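Local coordinates for protein uncharacterized metal-dependent hydrolase (Pyrococcus furiosus, PDB 3ICJ) that binds two zinc ions and probably hydrolyses carbon-nitrogen bonds other than peptide bonds, as a member of the amidohydrolase family, at residues F98-H103 against G430-S435; L102-L107 against V239-V244; R149-E154 against V172-S177. One frame throughout, in Å; residues are numbered along the deposited sequence.

Contact 1 (F98-H103 against G430-S435). With ZN (zinc ion), chain B.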
# COMPACT_ATOMS: atom_id res chain seq x y z
N PHE A 98 -1.59 -7.34 -8.18
CA PHE A 98 -0.55 -7.42 -7.18
C PHE A 98 -0.32 -5.96 -6.81
O PHE A 98 0.22 -5.20 -7.61
CB PHE A 98 0.71 -8.05 -7.82
CG PHE A 98 1.80 -8.45 -6.83
CD1 PHE A 98 2.46 -9.67 -6.99
CD2 PHE A 98 2.16 -7.65 -5.74
CE1 PHE A 98 3.48 -10.07 -6.10
CE2 PHE A 98 3.18 -8.04 -4.85
CZ PHE A 98 3.83 -9.25 -5.03
N ASP A 99 -0.76 -5.58 -5.61
CA ASP A 99 -0.54 -4.23 -5.09
C ASP A 99 0.81 -4.20 -4.36
O ASP A 99 0.96 -4.76 -3.27
CB ASP A 99 -1.70 -3.83 -4.15
CG ASP A 99 -1.71 -2.34 -3.81
OD1 ASP A 99 -0.65 -1.78 -3.49
OD2 ASP A 99 -2.78 -1.71 -3.80
N SER A 100 1.81 -3.53 -4.93
CA SER A 100 3.16 -3.68 -4.40
C SER A 100 3.45 -2.84 -3.13
O SER A 100 4.52 -2.97 -2.55
CB SER A 100 4.21 -3.43 -5.48
OG SER A 100 3.90 -2.27 -6.23
N HIS A 101 2.50 -2.00 -2.71
CA HIS A 101 2.68 -1.14 -1.53
C HIS A 101 1.36 -0.76 -0.88
O HIS A 101 0.64 0.12 -1.38
CB HIS A 101 3.45 0.14 -1.94
CG HIS A 101 3.78 1.07 -0.81
ND1 HIS A 101 5.07 1.50 -0.57
CD2 HIS A 101 3.00 1.70 0.11
CE1 HIS A 101 5.07 2.32 0.47
NE2 HIS A 101 3.83 2.46 0.89
N LEU A 102 1.04 -1.37 0.25
CA LEU A 102 -0.07 -0.90 1.05
C LEU A 102 0.09 -1.25 2.53
O LEU A 102 1.02 -1.97 2.93
CB LEU A 102 -1.43 -1.38 0.48
CG LEU A 102 -1.66 -2.84 0.10
CD1 LEU A 102 -1.59 -3.72 1.34
CD2 LEU A 102 -3.03 -2.97 -0.56
N HIS A 103 -0.85 -0.77 3.34
CA HIS A 103 -0.80 -1.00 4.78
C HIS A 103 -2.05 -1.73 5.18
O HIS A 103 -3.10 -1.12 5.39
CB HIS A 103 -0.65 0.33 5.51
CG HIS A 103 0.52 1.12 5.05
ND1 HIS A 103 1.77 1.02 5.64
CD2 HIS A 103 0.66 2.02 4.04
CE1 HIS A 103 2.62 1.82 5.01
NE2 HIS A 103 1.97 2.43 4.04
N GLY A 430 6.31 -0.98 -10.53
CA GLY A 430 5.08 -1.68 -10.16
C GLY A 430 4.06 -0.67 -9.67
O GLY A 430 4.44 0.44 -9.25
N PHE A 431 2.78 -1.06 -9.73
CA PHE A 431 1.70 -0.19 -9.32
C PHE A 431 1.15 -0.57 -7.97
O PHE A 431 1.09 -1.75 -7.61
CB PHE A 431 0.56 -0.18 -10.35
CG PHE A 431 0.82 0.68 -11.57
CD1 PHE A 431 1.96 1.49 -11.67
CD2 PHE A 431 -0.09 0.68 -12.62
CE1 PHE A 431 2.17 2.29 -12.81
CE2 PHE A 431 0.12 1.47 -13.76
CZ PHE A 431 1.25 2.28 -13.85
N SER A 432 0.74 0.46 -7.23
CA SER A 432 0.18 0.32 -5.90
C SER A 432 -0.77 1.46 -5.61
O SER A 432 -0.87 2.41 -6.38
CB SER A 432 1.28 0.29 -4.84
OG SER A 432 2.23 1.35 -4.98
N THR A 433 -1.45 1.36 -4.47
CA THR A 433 -2.40 2.37 -4.05
C THR A 433 -1.96 3.14 -2.81
O THR A 433 -2.45 4.25 -2.58
CB THR A 433 -3.78 1.74 -3.78
OG1 THR A 433 -3.67 0.73 -2.76
CG2 THR A 433 -4.31 1.09 -5.05
N ASP A 434 -1.07 2.54 -2.01
CA ASP A 434 -0.69 3.06 -0.68
C ASP A 434 -1.94 3.10 0.19
O ASP A 434 -2.07 3.97 1.05
CB ASP A 434 0.01 4.44 -0.77
CG ASP A 434 0.79 4.80 0.51
OD1 ASP A 434 0.84 3.99 1.46
OD2 ASP A 434 1.33 5.92 0.56
N SER A 435 -2.84 2.14 -0.06
CA SER A 435 -4.11 2.02 0.67
C SER A 435 -3.80 1.93 2.17
O SER A 435 -2.84 1.21 2.57
CB SER A 435 -4.90 0.80 0.15
OG SER A 435 -6.13 0.62 0.81
ZN ZN B . 3.00 3.84 2.53
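His101, His103 and Asp434 meet at one zinc ion, the two histidines through NE2 and the aspartate through OD1, which stands 2.4 Å from the metal. Asp434 OD1 lies near the plane of both rings, at their edges, and the His101 ring and the carboxylate stand 80° apart. With CG anti to the backbone N (chi1 -176°), His101 turns ND1 to Glu372, which accepts its hydrogen bond and probably strengthens NE2 as a donor to zinc. The pattern is that of the amidohydrolase barrel: the His-X-His motif sits at the C-terminal end of the barrel's first strand, 92-102, the metal-binding aspartate follows the last, 429-431, and the carboxylated Lys296 completes this zinc's ligands. Behind the metal, Asp99 is shared out among several donors. Its OD2 takes the Thr433 OG1 proton at 2.8 Å on the syn side, while OD1 turns its anti lone pair to His101 N at 3.3 Å, an Asx turn, and receives a weak bond from Thr433 N. Thr433 OG1 in turn accepts from Ser435 N, an ST turn. Backbone bonds join the two segments as well. Ser100 N gives an almost straight bond to Phe431 O, 3.3 Å away, and Asp434 N a weak one to His101 O; His103 N reaches Ser435 O at 2.9 Å. The hydroxyl of Ser100 finds its main partner in Ser393, and that of Ser432 in Gln395, both beyond these segments.

Contact 2 (L102-L107 against V239-V244). With ZN (zinc ion), chain B.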
# COMPACT_ATOMS: atom_id res chain seq x y z
N LEU A 102 1.04 -1.37 0.25
CA LEU A 102 -0.07 -0.90 1.05
C LEU A 102 0.09 -1.25 2.53
O LEU A 102 1.02 -1.97 2.93
CB LEU A 102 -1.43 -1.38 0.48
CG LEU A 102 -1.66 -2.84 0.10
CD1 LEU A 102 -1.59 -3.72 1.34
CD2 LEU A 102 -3.03 -2.97 -0.56
N HIS A 103 -0.85 -0.77 3.34
CA HIS A 103 -0.80 -1.00 4.78
C HIS A 103 -2.05 -1.73 5.18
O HIS A 103 -3.10 -1.12 5.39
CB HIS A 103 -0.65 0.33 5.51
CG HIS A 103 0.52 1.12 5.05
ND1 HIS A 103 1.77 1.02 5.64
CD2 HIS A 103 0.66 2.02 4.04
CE1 HIS A 103 2.62 1.82 5.01
NE2 HIS A 103 1.97 2.43 4.04
N LEU A 104 -1.95 -3.06 5.27
CA LEU A 104 -3.10 -3.93 5.54
C LEU A 104 -3.75 -3.63 6.89
O LEU A 104 -4.97 -3.66 7.00
CB LEU A 104 -2.70 -5.43 5.52
CG LEU A 104 -2.41 -6.12 4.21
CD1 LEU A 104 -2.10 -7.59 4.44
CD2 LEU A 104 -3.60 -5.97 3.28
N ASP A 105 -2.94 -3.37 7.92
CA ASP A 105 -3.50 -3.04 9.24
C ASP A 105 -4.30 -1.72 9.21
O ASP A 105 -5.45 -1.66 9.68
CB ASP A 105 -2.41 -3.02 10.36
CG ASP A 105 -1.13 -2.24 9.97
OD1 ASP A 105 -0.99 -1.69 8.84
OD2 ASP A 105 -0.21 -2.21 10.82
N GLU A 106 -3.69 -0.68 8.65
CA GLU A 106 -4.34 0.62 8.50
C GLU A 106 -5.56 0.58 7.57
O GLU A 106 -6.56 1.23 7.85
CB GLU A 106 -3.34 1.67 7.99
CG GLU A 106 -2.31 2.11 9.02
CD GLU A 106 -1.42 3.23 8.50
OE1 GLU A 106 -0.20 3.02 8.36
OE2 GLU A 106 -1.95 4.34 8.23
N LEU A 107 -5.48 -0.19 6.48
CA LEU A 107 -6.65 -0.39 5.62
C LEU A 107 -7.79 -1.02 6.41
O LEU A 107 -8.92 -0.57 6.33
CB LEU A 107 -6.34 -1.23 4.36
CG LEU A 107 -7.54 -1.66 3.48
CD1 LEU A 107 -8.42 -0.48 2.98
CD2 LEU A 107 -7.08 -2.52 2.28
N VAL A 239 0.17 -8.70 -2.02
CA VAL A 239 0.44 -7.35 -1.55
C VAL A 239 1.86 -7.22 -1.03
O VAL A 239 2.43 -8.17 -0.48
CB VAL A 239 -0.55 -6.85 -0.44
CG1 VAL A 239 -1.97 -6.70 -0.98
CG2 VAL A 239 -0.54 -7.76 0.78
N GLY A 240 2.45 -6.05 -1.24
CA GLY A 240 3.63 -5.69 -0.47
C GLY A 240 3.08 -4.96 0.73
O GLY A 240 2.48 -3.88 0.59
N PHE A 241 3.22 -5.56 1.91
CA PHE A 241 2.74 -4.95 3.16
C PHE A 241 3.89 -4.17 3.80
O PHE A 241 4.85 -4.77 4.31
CB PHE A 241 2.17 -6.07 4.04
CG PHE A 241 1.57 -5.63 5.38
CD1 PHE A 241 1.45 -4.28 5.76
CD2 PHE A 241 1.10 -6.60 6.25
CE1 PHE A 241 0.89 -3.92 6.99
CE2 PHE A 241 0.53 -6.27 7.49
CZ PHE A 241 0.41 -4.92 7.86
N MET A 242 3.80 -2.83 3.76
CA MET A 242 4.90 -1.95 4.20
C MET A 242 4.72 -1.56 5.65
O MET A 242 3.59 -1.49 6.11
CB MET A 242 4.95 -0.65 3.38
CG MET A 242 5.32 -0.78 1.91
SD MET A 242 6.93 -1.49 1.50
CE MET A 242 6.16 -2.94 0.83
N SER A 243 5.82 -1.27 6.34
CA SER A 243 5.83 -0.82 7.75
C SER A 243 5.11 -1.77 8.71
O SER A 243 4.22 -1.37 9.46
CB SER A 243 5.24 0.60 7.86
OG SER A 243 5.96 1.51 7.05
N VAL A 244 5.48 -3.05 8.66
CA VAL A 244 4.92 -4.04 9.58
C VAL A 244 5.66 -3.88 10.94
O VAL A 244 6.87 -4.12 11.02
CB VAL A 244 5.06 -5.50 9.02
CG1 VAL A 244 4.46 -6.51 9.98
CG2 VAL A 244 4.43 -5.65 7.62
ZN ZN B . 3.00 3.84 2.53
O HOH W 1 1.57 -0.37 8.35
O HOH W 2 2.35 -2.16 11.52
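Leu104 sets its CB over the centre of one face of the Phe241 ring, 3.9 Å from the centroid and 10° off the normal, a CH-pi contact. The opposite face of the same ring is filled by Val244 CG2, so the phenyl group is sandwiched between aliphatic carbons. Phe241 takes this position because its CG is anti to the backbone N (chi1 -178°), which carries the ring under the first turn of helix 104-112. Alongside, Leu104 CD1 meets Val239 CG2 tip to tip, and Leu102 crosses Val239 at about a right angle, CD1 to CB 3.7 Å. Leu231 of helix 217-233 packs on both leucines and continues this apolar layer. The backbones are joined as neighbouring parallel strands of the amidohydrolase barrel, with Leu102 bridged to Phe241: Leu102 N donates to Gly240 O at 2.9 Å, and Leu102 O accepts from Met242 N at 3.0 Å. Beyond this bridge strand 92-102 gives way to the helix, with His103 at its N-cap, and the packing changes character. Here polar groups and water take over. The single N-H of His103 ND1 is shared between Met242 O, in a weak, bent bond, and a water at 3.1 Å. That water lies within hydrogen-bonding distance of Asp105 OD1 and Ser243 O, although it has more acceptors around it than protons to give. A second water bridges Asp105 OD2 and Ser243 O, giving its protons to both. Asp105 meets the Phe241 ring at its edge, the carboxylate turned 77° from the ring plane, and OD1 also accepts from Glu106 N, which approaches from above the carboxylate plane. Ser243, partly exposed, brings OG to the edge of the His103 ring, 3.9 Å from CE1.

Contact 3 (R149-E154 against V172-S177)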
# COMPACT_ATOMS: atom_id res chain seq x y z
N ARG A 149 -20.90 23.62 15.93
CA ARG A 149 -19.88 23.90 16.95
C ARG A 149 -18.86 22.76 16.99
O ARG A 149 -19.02 21.76 16.28
CB ARG A 149 -20.50 24.13 18.35
CG ARG A 149 -21.33 22.98 18.92
CD ARG A 149 -21.79 23.29 20.34
NE ARG A 149 -22.60 22.22 20.94
CZ ARG A 149 -22.09 21.17 21.59
NH1 ARG A 149 -20.78 21.01 21.72
NH2 ARG A 149 -22.91 20.25 22.09
N TRP A 150 -17.82 22.92 17.79
CA TRP A 150 -16.81 21.88 17.96
C TRP A 150 -17.34 20.76 18.85
O TRP A 150 -17.99 21.03 19.86
CB TRP A 150 -15.55 22.44 18.60
CG TRP A 150 -14.69 23.26 17.71
CD1 TRP A 150 -14.84 24.60 17.42
CD2 TRP A 150 -13.50 22.83 17.03
NE1 TRP A 150 -13.83 25.01 16.57
CE2 TRP A 150 -13.00 23.95 16.32
CE3 TRP A 150 -12.82 21.60 16.93
CZ2 TRP A 150 -11.85 23.88 15.52
CZ3 TRP A 150 -11.67 21.54 16.13
CH2 TRP A 150 -11.20 22.67 15.44
N PRO A 151 -17.04 19.49 18.49
CA PRO A 151 -17.32 18.39 19.42
C PRO A 151 -16.30 18.42 20.56
O PRO A 151 -15.16 18.86 20.36
CB PRO A 151 -17.16 17.14 18.56
CG PRO A 151 -16.17 17.53 17.48
CD PRO A 151 -16.31 19.04 17.29
N THR A 152 -16.71 18.02 21.75
CA THR A 152 -15.79 18.01 22.88
C THR A 152 -15.91 16.72 23.66
O THR A 152 -16.88 15.96 23.51
CB THR A 152 -16.03 19.18 23.89
OG1 THR A 152 -17.33 19.04 24.49
CG2 THR A 152 -15.88 20.55 23.24
N ARG A 153 -14.92 16.54 24.53
CA ARG A 153 -14.84 15.48 25.53
C ARG A 153 -16.15 15.26 26.28
O ARG A 153 -16.58 14.12 26.47
CB ARG A 153 -13.71 15.83 26.50
CG ARG A 153 -13.50 14.91 27.65
CD ARG A 153 -12.73 15.62 28.77
NE ARG A 153 -12.27 14.65 29.76
CZ ARG A 153 -11.11 14.70 30.42
NH1 ARG A 153 -10.25 15.69 30.21
NH2 ARG A 153 -10.81 13.73 31.28
N GLU A 154 -16.78 16.36 26.70
CA GLU A 154 -18.05 16.34 27.43
C GLU A 154 -19.24 15.79 26.61
O GLU A 154 -20.06 15.04 27.15
CB GLU A 154 -18.34 17.74 28.00
CG GLU A 154 -19.78 17.96 28.43
CD GLU A 154 -19.92 18.94 29.57
OE1 GLU A 154 -18.92 19.63 29.89
OE2 GLU A 154 -21.03 19.01 30.13
N VAL A 172 -6.52 16.87 13.13
CA VAL A 172 -7.11 17.11 14.48
C VAL A 172 -7.97 15.89 14.88
O VAL A 172 -8.56 15.25 14.00
CB VAL A 172 -8.01 18.40 14.50
CG1 VAL A 172 -8.60 18.66 15.90
CG2 VAL A 172 -7.25 19.66 14.01
N ALA A 173 -8.05 15.58 16.17
CA ALA A 173 -8.98 14.56 16.65
C ALA A 173 -9.64 14.97 17.96
O ALA A 173 -9.06 15.74 18.72
CB ALA A 173 -8.27 13.22 16.80
N VAL A 174 -10.85 14.47 18.21
CA VAL A 174 -11.51 14.64 19.51
C VAL A 174 -11.67 13.27 20.17
O VAL A 174 -11.89 12.26 19.48
CB VAL A 174 -12.86 15.44 19.41
CG1 VAL A 174 -13.95 14.64 18.66
CG2 VAL A 174 -13.37 15.90 20.80
N MET A 175 -11.55 13.24 21.50
CA MET A 175 -11.71 12.00 22.26
C MET A 175 -12.53 12.22 23.54
O MET A 175 -12.69 13.37 23.99
CB MET A 175 -10.32 11.35 22.55
CG MET A 175 -9.40 12.14 23.49
SD MET A 175 -7.68 11.53 23.52
CE MET A 175 -7.03 12.33 22.09
N ASN A 176 -13.09 11.15 24.11
CA ASN A 176 -13.74 11.30 25.41
C ASN A 176 -12.75 11.04 26.56
O ASN A 176 -11.56 10.80 26.31
CB ASN A 176 -15.03 10.47 25.52
CG ASN A 176 -14.79 8.99 25.49
OD1 ASN A 176 -13.64 8.52 25.43
ND2 ASN A 176 -15.88 8.22 25.53
N SER A 177 -13.25 11.10 27.80
CA SER A 177 -12.42 10.95 29.01
C SER A 177 -11.75 9.58 29.15
O SER A 177 -10.57 9.51 29.51
CB SER A 177 -13.21 11.27 30.28
OG SER A 177 -13.64 12.62 30.25
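Trp150 opens the contact with the edge of its indole, where CZ3 comes 4.2 Å from Val172 CG1 near the ring plane, a light touch at an exposed end, and Ile197 of strand 197-199 meets both side chains. Pro151 makes the firmer apolar contact. Its CG is 3.8 Å from Val174 CG1, the two side chains crossing obliquely, and the other valine methyl, CG2, reaches past the proline ring to the backbone, at 3.5 Å from Pro151 O. Buried, that carbonyl oxygen has no hydrogen-bonding partner in the model. Thr152 turns its side chain away and meets Val174 CG2 through its backbone, CA being nearest, while its hydroxyl is held by Asp155. Arg153 carries the polar half. With CG anti to the backbone N (chi1 177°) and the chain extended as far as NE, the side chain runs out to Ser177, whose OG lies at the guanidinium edge. NE donates to it almost straight, though the modelled 2.5 Å is shorter than expected and that length doubtful, and NH2 adds a weak bond at 3.2 Å. Asp157 is a further partner of Ser177 OG, and NH1 is satisfied by Glu193 O. Arg153 CA makes a CA-H...O contact of 3.4 Å with Met175 O, another buried oxygen lacking a hydrogen bond in the model. Asn176 caps the following helix, its OD1 accepting from Met179 N while ND2 donates to Arg161 O. Segment 149-154 thus leads into helix 153-156 along the valine-bearing side of strand 172-175, which lies between strands 163-167 and 197-199 and leads through Asn176 into helix 177-183.

Overall arrangement
Contacts 1 and 2 are two sides of one junction: their centres are 8 Å apart, they share Leu102 and His103, and both reach the same zinc ion. The strand 92-102 stands between them, with 430-435 meeting it in one and strand 236-244 in the other, and Asp99 O lies 2.8 Å from Gly240 N, a probable hydrogen bond joining the two. A second zinc, held by Lys296, His348 and His373, lies about 4 Å from the His101 side chain. Contact 3 falls in the chain between 107 and 239, yet its centre is about 34 Å from that of contact 1 and 29 Å from that of contact 2, in a separate sheet remote from the metals.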